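Local coordinates for protein VirX1 (Cyanophage Syn10, PDB 6QGM) that iodinates diverse substrates, acting as a marine viral halogenase of the tryptophan halogenase family that probably depends on flavin, at residues Y75-R80 with N135-L140; F157-D162 with Y519-D524; T256-E261 with G315-D320; A404-Y409 with S463-G468. One frame throughout, in Å; residues are numbered along the deposited sequence.

Contact 1: residues Y75-R80 with N135-L140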
# COMPACT_ATOMS: atom_id res chain seq x y z
N TYR B 75 17.85 -31.82 -16.20
CA TYR B 75 16.75 -31.35 -15.32
C TYR B 75 17.34 -30.64 -14.10
O TYR B 75 18.49 -30.92 -13.72
CB TYR B 75 15.85 -32.52 -14.90
CG TYR B 75 14.87 -32.96 -15.96
CD1 TYR B 75 13.85 -32.12 -16.38
CD2 TYR B 75 14.94 -34.23 -16.52
CE1 TYR B 75 12.93 -32.52 -17.33
CE2 TYR B 75 14.02 -34.63 -17.47
CZ TYR B 75 13.02 -33.78 -17.88
OH TYR B 75 12.11 -34.15 -18.82
N LYS B 76 16.54 -29.76 -13.52
CA LYS B 76 16.91 -28.91 -12.36
C LYS B 76 15.71 -28.78 -11.40
O LYS B 76 14.68 -28.22 -11.82
CB LYS B 76 17.34 -27.54 -12.87
CG LYS B 76 17.83 -26.59 -11.80
CD LYS B 76 17.69 -25.14 -12.21
CE LYS B 76 17.89 -24.20 -11.06
NZ LYS B 76 17.58 -22.82 -11.48
N ASN B 77 15.87 -29.26 -10.17
CA ASN B 77 14.78 -29.34 -9.16
C ASN B 77 15.00 -28.31 -8.04
O ASN B 77 14.05 -28.08 -7.28
CB ASN B 77 14.68 -30.76 -8.62
CG ASN B 77 14.10 -31.72 -9.63
OD1 ASN B 77 14.77 -32.07 -10.60
ND2 ASN B 77 12.85 -32.12 -9.44
N SER B 78 16.18 -27.69 -7.96
CA SER B 78 16.58 -26.81 -6.84
C SER B 78 17.80 -25.97 -7.23
O SER B 78 18.59 -26.41 -8.09
CB SER B 78 16.87 -27.64 -5.60
OG SER B 78 17.12 -26.80 -4.48
N ILE B 79 17.94 -24.79 -6.61
CA ILE B 79 19.24 -24.06 -6.49
C ILE B 79 19.85 -24.44 -5.14
O ILE B 79 19.17 -24.27 -4.11
CB ILE B 79 19.08 -22.54 -6.61
CG1 ILE B 79 18.24 -22.13 -7.82
CG2 ILE B 79 20.44 -21.88 -6.64
CD1 ILE B 79 18.01 -20.64 -7.93
N ARG B 80 21.08 -24.92 -5.16
CA ARG B 80 21.84 -25.32 -3.95
C ARG B 80 22.84 -24.21 -3.62
O ARG B 80 23.50 -23.71 -4.54
CB ARG B 80 22.53 -26.66 -4.22
CG ARG B 80 23.56 -27.04 -3.17
CD ARG B 80 24.00 -28.47 -3.36
NE ARG B 80 22.85 -29.34 -3.18
CZ ARG B 80 22.72 -30.54 -3.71
NH1 ARG B 80 23.67 -31.06 -4.45
NH2 ARG B 80 21.62 -31.24 -3.48
N ASN B 135 9.01 -28.56 1.58
CA ASN B 135 9.09 -28.88 0.13
C ASN B 135 9.79 -30.23 -0.02
O ASN B 135 10.92 -30.39 0.48
CB ASN B 135 9.76 -27.75 -0.65
CG ASN B 135 9.86 -28.07 -2.12
OD1 ASN B 135 10.22 -29.20 -2.47
ND2 ASN B 135 9.56 -27.08 -2.98
N SER B 136 9.13 -31.17 -0.68
CA SER B 136 9.59 -32.57 -0.86
C SER B 136 10.45 -32.65 -2.13
O SER B 136 11.23 -33.60 -2.25
CB SER B 136 8.41 -33.53 -0.88
OG SER B 136 7.63 -33.41 0.30
N ASN B 137 10.30 -31.68 -3.03
CA ASN B 137 11.19 -31.53 -4.20
C ASN B 137 12.63 -31.56 -3.67
O ASN B 137 13.49 -32.15 -4.33
CB ASN B 137 10.85 -30.28 -5.02
CG ASN B 137 11.30 -30.37 -6.46
OD1 ASN B 137 11.86 -31.39 -6.88
ND2 ASN B 137 11.06 -29.32 -7.23
N THR B 138 12.85 -30.98 -2.49
CA THR B 138 14.13 -30.98 -1.72
C THR B 138 14.79 -32.37 -1.72
O THR B 138 16.01 -32.44 -1.92
CB THR B 138 13.90 -30.51 -0.28
OG1 THR B 138 13.15 -29.30 -0.34
CG2 THR B 138 15.19 -30.31 0.50
N TYR B 139 14.02 -33.43 -1.49
CA TYR B 139 14.52 -34.82 -1.39
C TYR B 139 15.06 -35.30 -2.74
O TYR B 139 16.10 -35.99 -2.74
CB TYR B 139 13.41 -35.77 -0.93
CG TYR B 139 12.88 -35.50 0.46
CD1 TYR B 139 13.61 -35.86 1.57
CD2 TYR B 139 11.65 -34.90 0.65
CE1 TYR B 139 13.14 -35.60 2.85
CE2 TYR B 139 11.16 -34.67 1.92
CZ TYR B 139 11.90 -35.03 3.03
OH TYR B 139 11.44 -34.80 4.29
N LEU B 140 14.37 -35.00 -3.84
CA LEU B 140 14.81 -35.34 -5.22
C LEU B 140 16.17 -34.67 -5.45
O LEU B 140 17.13 -35.36 -5.87
CB LEU B 140 13.78 -34.84 -6.24
CG LEU B 140 12.39 -35.46 -6.14
CD1 LEU B 140 11.44 -34.88 -7.21
CD2 LEU B 140 12.45 -36.98 -6.23

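Contact 2: residues F157-D162 with Y519-D524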
# COMPACT_ATOMS: atom_id res chain seq x y z
N PHE B 157 4.49 -31.89 -5.38
CA PHE B 157 5.48 -31.80 -6.48
C PHE B 157 4.78 -32.15 -7.80
O PHE B 157 4.16 -33.23 -7.88
CB PHE B 157 6.64 -32.77 -6.25
CG PHE B 157 7.58 -32.91 -7.42
CD1 PHE B 157 8.39 -31.85 -7.83
CD2 PHE B 157 7.65 -34.12 -8.11
CE1 PHE B 157 9.25 -32.00 -8.91
CE2 PHE B 157 8.52 -34.25 -9.18
CZ PHE B 157 9.32 -33.20 -9.58
N ASN B 158 4.90 -31.26 -8.78
CA ASN B 158 4.30 -31.39 -10.14
C ASN B 158 5.46 -31.40 -11.15
O ASN B 158 6.00 -30.32 -11.41
CB ASN B 158 3.26 -30.29 -10.35
CG ASN B 158 2.75 -30.16 -11.77
OD1 ASN B 158 3.39 -30.57 -12.74
ND2 ASN B 158 1.57 -29.57 -11.88
N PHE B 159 5.83 -32.57 -11.67
CA PHE B 159 7.03 -32.78 -12.52
C PHE B 159 7.12 -31.68 -13.59
O PHE B 159 8.18 -31.02 -13.65
CB PHE B 159 7.03 -34.20 -13.11
CG PHE B 159 8.16 -34.42 -14.08
CD1 PHE B 159 9.45 -34.64 -13.62
CD2 PHE B 159 7.95 -34.38 -15.45
CE1 PHE B 159 10.50 -34.83 -14.50
CE2 PHE B 159 9.00 -34.55 -16.32
CZ PHE B 159 10.28 -34.78 -15.84
N ASP B 160 6.07 -31.49 -14.40
CA ASP B 160 6.04 -30.51 -15.52
C ASP B 160 6.49 -29.12 -15.08
O ASP B 160 7.33 -28.52 -15.78
CB ASP B 160 4.64 -30.40 -16.14
CG ASP B 160 4.46 -31.29 -17.36
OD1 ASP B 160 5.04 -32.42 -17.36
OD2 ASP B 160 3.77 -30.84 -18.33
N TRP B 161 5.93 -28.61 -13.98
CA TRP B 161 6.00 -27.17 -13.60
C TRP B 161 6.99 -26.92 -12.45
O TRP B 161 7.45 -25.77 -12.37
CB TRP B 161 4.59 -26.66 -13.27
CG TRP B 161 3.75 -26.58 -14.50
CD1 TRP B 161 2.92 -27.54 -15.00
CD2 TRP B 161 3.73 -25.50 -15.44
NE1 TRP B 161 2.35 -27.11 -16.17
CE2 TRP B 161 2.82 -25.86 -16.46
CE3 TRP B 161 4.34 -24.24 -15.49
CZ2 TRP B 161 2.53 -25.01 -17.53
CZ3 TRP B 161 4.06 -23.40 -16.56
CH2 TRP B 161 3.17 -23.79 -17.56
N ASP B 162 7.28 -27.91 -11.60
CA ASP B 162 8.20 -27.80 -10.44
C ASP B 162 9.59 -28.34 -10.81
O ASP B 162 10.46 -28.35 -9.93
CB ASP B 162 7.69 -28.56 -9.21
CG ASP B 162 6.47 -27.91 -8.58
OD1 ASP B 162 6.24 -26.70 -8.83
OD2 ASP B 162 5.76 -28.63 -7.83
N TYR B 519 20.46 -39.08 -13.90
CA TYR B 519 21.14 -39.60 -15.11
C TYR B 519 20.28 -40.73 -15.70
O TYR B 519 19.99 -40.71 -16.91
CB TYR B 519 22.57 -40.04 -14.79
CG TYR B 519 23.13 -40.93 -15.87
CD1 TYR B 519 23.60 -40.40 -17.05
CD2 TYR B 519 23.12 -42.31 -15.72
CE1 TYR B 519 24.03 -41.22 -18.08
CE2 TYR B 519 23.54 -43.14 -16.74
CZ TYR B 519 24.01 -42.60 -17.92
OH TYR B 519 24.47 -43.39 -18.93
N GLU B 520 19.90 -41.70 -14.86
CA GLU B 520 19.05 -42.85 -15.25
C GLU B 520 17.75 -42.31 -15.87
O GLU B 520 17.39 -42.79 -16.95
CB GLU B 520 18.76 -43.76 -14.06
CG GLU B 520 19.95 -44.57 -13.59
CD GLU B 520 19.72 -45.34 -12.30
OE1 GLU B 520 18.88 -44.89 -11.48
OE2 GLU B 520 20.30 -46.47 -12.16
N PHE B 521 17.09 -41.34 -15.23
CA PHE B 521 15.80 -40.78 -15.71
C PHE B 521 16.01 -40.20 -17.11
O PHE B 521 15.23 -40.53 -18.01
CB PHE B 521 15.23 -39.72 -14.76
CG PHE B 521 13.82 -39.27 -15.09
CD1 PHE B 521 13.57 -38.32 -16.08
CD2 PHE B 521 12.74 -39.82 -14.43
CE1 PHE B 521 12.28 -37.93 -16.38
CE2 PHE B 521 11.45 -39.42 -14.72
CZ PHE B 521 11.22 -38.47 -15.69
N LEU B 522 17.04 -39.36 -17.28
CA LEU B 522 17.35 -38.69 -18.57
C LEU B 522 17.60 -39.76 -19.63
O LEU B 522 17.03 -39.65 -20.74
CB LEU B 522 18.57 -37.77 -18.39
CG LEU B 522 18.32 -36.43 -17.70
CD1 LEU B 522 19.63 -35.73 -17.33
CD2 LEU B 522 17.47 -35.51 -18.57
N ARG B 523 18.40 -40.78 -19.29
CA ARG B 523 18.83 -41.85 -20.22
C ARG B 523 17.59 -42.60 -20.73
O ARG B 523 17.49 -42.82 -21.95
CB ARG B 523 19.81 -42.79 -19.53
CG ARG B 523 20.40 -43.86 -20.44
CD ARG B 523 21.12 -44.93 -19.64
NE ARG B 523 20.16 -45.59 -18.78
CZ ARG B 523 20.46 -46.24 -17.65
NH1 ARG B 523 21.71 -46.34 -17.25
NH2 ARG B 523 19.48 -46.75 -16.91
N ASP B 524 16.67 -42.95 -19.82
CA ASP B 524 15.52 -43.86 -20.09
C ASP B 524 14.34 -43.07 -20.65
O ASP B 524 13.72 -43.57 -21.59
CB ASP B 524 15.17 -44.66 -18.83
CG ASP B 524 16.30 -45.56 -18.37
OD1 ASP B 524 17.05 -46.06 -19.24
OD2 ASP B 524 16.45 -45.75 -17.13

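Contact 3: residues T256-E261 with G315-D320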
# COMPACT_ATOMS: atom_id res chain seq x y z
N THR B 256 33.90 -21.20 -17.89
CA THR B 256 34.68 -22.32 -18.44
C THR B 256 33.77 -23.55 -18.60
O THR B 256 32.62 -23.55 -18.10
CB THR B 256 35.92 -22.58 -17.58
OG1 THR B 256 36.79 -23.46 -18.29
CG2 THR B 256 35.62 -23.15 -16.21
N ARG B 257 34.31 -24.56 -19.28
CA ARG B 257 33.70 -25.89 -19.49
C ARG B 257 34.63 -26.88 -18.79
O ARG B 257 35.82 -26.80 -19.05
CB ARG B 257 33.55 -26.16 -20.98
CG ARG B 257 32.38 -25.45 -21.64
CD ARG B 257 32.47 -25.53 -23.15
NE ARG B 257 31.79 -24.38 -23.74
CZ ARG B 257 31.29 -24.33 -24.97
NH1 ARG B 257 31.36 -25.38 -25.78
NH2 ARG B 257 30.70 -23.22 -25.38
N ILE B 258 34.12 -27.76 -17.93
CA ILE B 258 34.92 -28.87 -17.36
C ILE B 258 34.32 -30.20 -17.82
O ILE B 258 33.10 -30.37 -17.83
CB ILE B 258 35.12 -28.78 -15.83
CG1 ILE B 258 33.82 -28.71 -15.03
CG2 ILE B 258 36.10 -27.67 -15.48
CD1 ILE B 258 34.06 -28.84 -13.55
N PRO B 259 35.18 -31.19 -18.18
CA PRO B 259 34.71 -32.55 -18.46
C PRO B 259 34.24 -33.24 -17.17
O PRO B 259 34.71 -32.89 -16.11
CB PRO B 259 35.96 -33.22 -19.05
CG PRO B 259 37.12 -32.50 -18.41
CD PRO B 259 36.64 -31.07 -18.28
N TYR B 260 33.31 -34.19 -17.29
CA TYR B 260 32.87 -35.08 -16.18
C TYR B 260 34.01 -36.04 -15.84
O TYR B 260 34.65 -36.55 -16.76
CB TYR B 260 31.60 -35.85 -16.54
CG TYR B 260 30.33 -35.04 -16.44
CD1 TYR B 260 29.83 -34.63 -15.22
CD2 TYR B 260 29.61 -34.70 -17.57
CE1 TYR B 260 28.68 -33.88 -15.13
CE2 TYR B 260 28.44 -33.97 -17.50
CZ TYR B 260 27.98 -33.54 -16.27
OH TYR B 260 26.84 -32.79 -16.17
N GLU B 261 34.23 -36.28 -14.54
CA GLU B 261 35.12 -37.36 -14.02
C GLU B 261 34.26 -38.60 -13.77
O GLU B 261 34.67 -39.67 -14.22
CB GLU B 261 35.85 -36.89 -12.76
CG GLU B 261 36.93 -35.86 -13.07
CD GLU B 261 37.79 -35.40 -11.92
OE1 GLU B 261 37.32 -35.48 -10.76
OE2 GLU B 261 38.93 -34.96 -12.20
N GLY B 315 39.98 -27.62 -8.58
CA GLY B 315 40.93 -28.75 -8.43
C GLY B 315 41.64 -29.08 -9.73
O GLY B 315 41.85 -28.16 -10.51
N GLU B 316 41.98 -30.35 -9.97
CA GLU B 316 42.82 -30.81 -11.12
C GLU B 316 42.29 -30.23 -12.44
O GLU B 316 43.13 -29.81 -13.26
CB GLU B 316 42.90 -32.34 -11.17
CG GLU B 316 43.55 -32.94 -9.94
CD GLU B 316 44.87 -33.66 -10.16
OE1 GLU B 316 45.56 -33.36 -11.16
OE2 GLU B 316 45.21 -34.55 -9.32
N ARG B 317 40.96 -30.19 -12.62
CA ARG B 317 40.30 -29.70 -13.86
C ARG B 317 40.45 -28.17 -13.99
O ARG B 317 40.17 -27.64 -15.07
CB ARG B 317 38.83 -30.12 -13.88
CG ARG B 317 38.67 -31.62 -13.78
CD ARG B 317 37.24 -32.08 -13.96
NE ARG B 317 36.52 -32.09 -12.69
CZ ARG B 317 35.27 -32.53 -12.53
NH1 ARG B 317 34.57 -33.00 -13.55
NH2 ARG B 317 34.71 -32.48 -11.33
N GLY B 318 40.87 -27.51 -12.92
CA GLY B 318 41.21 -26.08 -12.94
C GLY B 318 42.40 -25.77 -13.83
O GLY B 318 42.37 -24.71 -14.47
N LYS B 319 43.39 -26.66 -13.90
CA LYS B 319 44.73 -26.34 -14.46
C LYS B 319 44.65 -26.09 -15.97
O LYS B 319 45.26 -25.09 -16.42
CB LYS B 319 45.75 -27.45 -14.14
CG LYS B 319 46.09 -27.60 -12.67
CD LYS B 319 46.56 -29.00 -12.29
CE LYS B 319 46.29 -29.34 -10.84
NZ LYS B 319 46.19 -30.80 -10.64
N ASP B 320 43.92 -26.93 -16.72
CA ASP B 320 43.91 -26.88 -18.21
C ASP B 320 42.60 -26.27 -18.70
O ASP B 320 42.47 -26.10 -19.92
CB ASP B 320 44.18 -28.27 -18.80
CG ASP B 320 45.60 -28.77 -18.61
OD1 ASP B 320 46.30 -28.27 -17.71
OD2 ASP B 320 46.00 -29.67 -19.36

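Contact 4: residues A404-Y409 with S463-G468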
# COMPACT_ATOMS: atom_id res chain seq x y z
N ALA B 404 20.32 -9.64 -3.74
CA ALA B 404 21.09 -8.87 -2.73
C ALA B 404 20.89 -9.48 -1.33
O ALA B 404 21.86 -9.48 -0.55
CB ALA B 404 20.69 -7.41 -2.75
N MET B 405 19.70 -10.02 -1.03
CA MET B 405 19.37 -10.59 0.31
C MET B 405 20.23 -11.83 0.60
O MET B 405 20.51 -12.06 1.78
CB MET B 405 17.89 -10.95 0.40
CG MET B 405 17.00 -9.74 0.60
SD MET B 405 15.30 -10.16 0.97
CE MET B 405 14.58 -8.53 1.13
N HIS B 406 20.65 -12.57 -0.43
CA HIS B 406 21.54 -13.76 -0.31
C HIS B 406 22.88 -13.37 0.33
O HIS B 406 23.47 -14.21 1.03
CB HIS B 406 21.81 -14.41 -1.67
CG HIS B 406 20.62 -15.01 -2.33
ND1 HIS B 406 19.49 -14.28 -2.62
CD2 HIS B 406 20.39 -16.25 -2.79
CE1 HIS B 406 18.60 -15.06 -3.21
NE2 HIS B 406 19.13 -16.27 -3.32
N TYR B 407 23.36 -12.16 0.04
CA TYR B 407 24.64 -11.61 0.55
C TYR B 407 24.39 -10.97 1.92
O TYR B 407 25.14 -11.25 2.87
CB TYR B 407 25.22 -10.58 -0.43
CG TYR B 407 25.62 -11.12 -1.78
CD1 TYR B 407 26.82 -11.79 -1.94
CD2 TYR B 407 24.83 -10.92 -2.90
CE1 TYR B 407 27.21 -12.28 -3.17
CE2 TYR B 407 25.20 -11.40 -4.14
CZ TYR B 407 26.40 -12.09 -4.28
OH TYR B 407 26.79 -12.57 -5.50
N ALA B 408 23.36 -10.13 2.00
CA ALA B 408 23.10 -9.19 3.11
C ALA B 408 23.02 -9.94 4.45
O ALA B 408 23.48 -9.37 5.47
CB ALA B 408 21.82 -8.45 2.84
N TYR B 409 22.45 -11.14 4.44
CA TYR B 409 22.09 -11.92 5.66
C TYR B 409 23.13 -13.01 5.95
O TYR B 409 22.96 -13.70 6.95
CB TYR B 409 20.68 -12.47 5.50
CG TYR B 409 19.63 -11.41 5.62
CD1 TYR B 409 19.33 -10.85 6.85
CD2 TYR B 409 18.95 -10.93 4.50
CE1 TYR B 409 18.35 -9.88 6.99
CE2 TYR B 409 18.00 -9.93 4.62
CZ TYR B 409 17.71 -9.40 5.87
OH TYR B 409 16.81 -8.39 5.99
N SER B 463 12.06 -16.87 2.43
CA SER B 463 11.98 -17.81 3.57
C SER B 463 13.11 -18.84 3.47
O SER B 463 13.78 -19.07 4.49
CB SER B 463 10.62 -18.44 3.66
OG SER B 463 9.70 -17.53 4.21
N PHE B 464 13.37 -19.41 2.28
CA PHE B 464 14.40 -20.46 2.11
C PHE B 464 15.81 -19.88 2.34
O PHE B 464 16.67 -20.57 2.89
CB PHE B 464 14.33 -21.07 0.71
CG PHE B 464 13.08 -21.88 0.46
CD1 PHE B 464 12.98 -23.20 0.88
CD2 PHE B 464 12.00 -21.30 -0.18
CE1 PHE B 464 11.83 -23.92 0.66
CE2 PHE B 464 10.84 -22.03 -0.40
CZ PHE B 464 10.75 -23.33 0.04
N ILE B 465 16.02 -18.63 1.94
CA ILE B 465 17.35 -17.94 1.98
C ILE B 465 17.69 -17.56 3.44
O ILE B 465 18.78 -17.95 3.89
CB ILE B 465 17.34 -16.71 1.05
CG1 ILE B 465 17.02 -17.10 -0.40
CG2 ILE B 465 18.66 -15.96 1.14
CD1 ILE B 465 17.84 -18.25 -0.94
N ILE B 466 16.80 -16.86 4.14
CA ILE B 466 17.06 -16.44 5.56
C ILE B 466 17.03 -17.66 6.50
O ILE B 466 17.79 -17.65 7.49
CB ILE B 466 16.12 -15.30 6.01
CG1 ILE B 466 14.65 -15.72 6.07
CG2 ILE B 466 16.32 -14.06 5.14
CD1 ILE B 466 13.72 -14.64 6.56
N ALA B 467 16.23 -18.68 6.20
CA ALA B 467 16.25 -19.99 6.90
C ALA B 467 17.64 -20.61 6.79
O ALA B 467 18.21 -20.98 7.85
CB ALA B 467 15.20 -20.93 6.35
N GLY B 468 18.17 -20.70 5.56
CA GLY B 468 19.49 -21.30 5.25
C GLY B 468 20.62 -20.52 5.87
O GLY B 468 21.66 -21.14 6.17

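Contact 1: residues Y75-R80 with N135-L140
N77 meets N137 and L140 where the break between strands 74-76 and 78-82 faces the first turn of helix 137-143. The two strands belong to different sheets of this tryptophan-halogenase fold, a three-stranded and a seven-stranded one, so the helix packs on the junction between them. N135 stands ahead of the helix; its ND2 bonds to F96 O, while its OD1 caps the turn by accepting T138 N, though its exact place in the model is doubtful. S136 O accepts the N-H of Y139 as the turn winds up. N137 carries the contact. Its CG swings opposite the backbone N (chi1 -157°), and OD1 takes the ND2 of N77 at 2.8 Å, with an N-H...O angle of 163°. The donor lies in the carbonyl plane on a lone pair; the side chains cross at about a right angle, and the amide planes are 82° apart. The other end of N137 is held too: ND2 donates to F96 O and D162 O, which fixes the flip of this buried amide. T138 turns its CB away from the strands, and its OG1 reaches back 2.6 Å to N135 O. Y139 goes to the far side, among W501, M508 and V512 of helix 494-512. L140 completes the contact from the next turn, resting its CD1 methyl 3.8 Å from N77 ND2.

Contact 2: residues F157-D162 with Y519-D524
N158 O takes the N-H of D162 at 2.7 Å and, more weakly, that of W161, winding up the short turn from which F159 reaches across to F521. The turn is braced by side chains as well. D162 OD2 receives N158 N at 2.9 Å from above the carboxylate plane, and N158, in the N-cap position of this weakly bonded helix, offers OD1 to W161 N in a weak, long bond. F159 leaves this scaffold with CG trans to its backbone N (chi1 175°) and points at helix 518-527. F521 uses the same kind of torsion and comes from the opposite direction, so the two benzyl groups bridge backbones whose closest CA atoms are 12.3 Å apart. They meet at their outer carbons: F159 CZ lies 3.8 Å from F521 CE1, and F159 CE1 is 3.9 Å from F521 CZ. With the centroids 5.4 Å apart and the planes at 43°, the rings meet obliquely. Y75 packs edge-to-face with F159, extending the aromatic cluster, while R486 of the second subunit packs on N158, W161 and D162. No hydrogen bond or salt bridge joins the two segments, so the C-terminal helix is held here by burial and dispersion between two phenylalanine rings, a wholly apolar attachment.

Contact 3: residues T256-E261 with G315-D320
The guanidinium of R317 is sandwiched between the carboxylate end of E261 on one face and the CD1 methyl of I258 on the other. I258 CD1 sits 4.0 Å from R317 CZ, over the centre of the group. On the opposite face the E261 carboxylate lies almost flat against it, planes 6° apart, with E261 CD 3.6 Å from R317 NE. This is charge stacking and no hydrogen-bonded pair: E261 OE2 is a long 3.8 Å from R317 NE and well out of the guanidinium plane. The directed bond is made at the edge, where R317 NH1 donates to P259 O at 2.6 Å with an N-H...O angle of 146°, the acceptor close to the guanidinium plane. A bend at chi3 (-88°) turns the end of the arginine toward that carbonyl, after its CB has passed I258 CG2 at 4.0 Å. P259, which is exposed, adds a looser touch, CG to R317 CD at 4.5 Å.

In the fold, R317 ties the loop after helix 303-314 to the end of strand 252-258, an inner strand of the seven-stranded sheet. E266 is shared by both partners: its OE1 makes a salt bridge with R317 NH2, and its OE2 accepts E261 N. Nearby, K319 NZ pairs with E316 OE1 inside the loop. The positive charge of R317 is probably stabilised by the two carboxylates and the carbonyl even at this surface, and the isoleucine methyl packs on the other face without competing for its N-H groups.

Contact 4: residues A404-Y409 with S463-G468
H406 and I465 form the tight half of this helix-helix contact, the last turns of helix 382-408 against helix 462-468; Y409 with I466 and M405 with I465 form the looser half. I465 sets CG1 over one face of the imidazole, 4.0 Å from the ring centroid and 25° off the normal, a CH-pi contact; CD1 hangs past the rim, 3.4 Å from H406 NE2. The other branch, CG2, fits against the root of the histidine, 3.9 Å from H406 CA. A chi1 of -65° sets the ring beside its own backbone N, and its end leans toward the isoleucine. The ring cannot easily swivel: NE2 bonds to E355 OE2 and ND1 to F402 O, with F402 edge-to-face against it.

One turn on, the packing thins. I466 CG2 comes over one face of Y409, well off centre, at 4.1 Å from CD2, the two side chains running side by side in the same direction. Just before H406, M405 contributes little more than its carbonyl, M405 O being 4.4 Å from I465 CG2, because its thioether leads away toward T441 and W442. This looser part is buried too, and a subunit boundary lies beside it: Y409 O accepts from R376 of the third subunit. Between the two segments no hydrogen bond forms; the isoleucines supply aliphatic cover, while the imidazole, gripped at both nitrogens, spends its polarity on E355 and F402.

How the contacts relate
Contacts 1 and 2 are neighbours, their centres 11 Å apart and their atoms touching, with Y75 of contact 1 also packing on L522 of contact 2. Helices 137-143 and 159-162 are consecutive, so the two contacts adjoin both in the chain and in space. Contact 3 lies about 25 Å from contact 1 between centres, yet both reach the seven-stranded sheet, through strands 78-82 and 252-258. Contact 4, between two helices, is about 18 Å from contact 1 and about 30 Å from contact 3, again between centres. Along the chain contact 1 closes first; contact 2 then spans contacts 3 and 4 in turn, bringing the C-terminal helix 518-527 back against the early part of the fold.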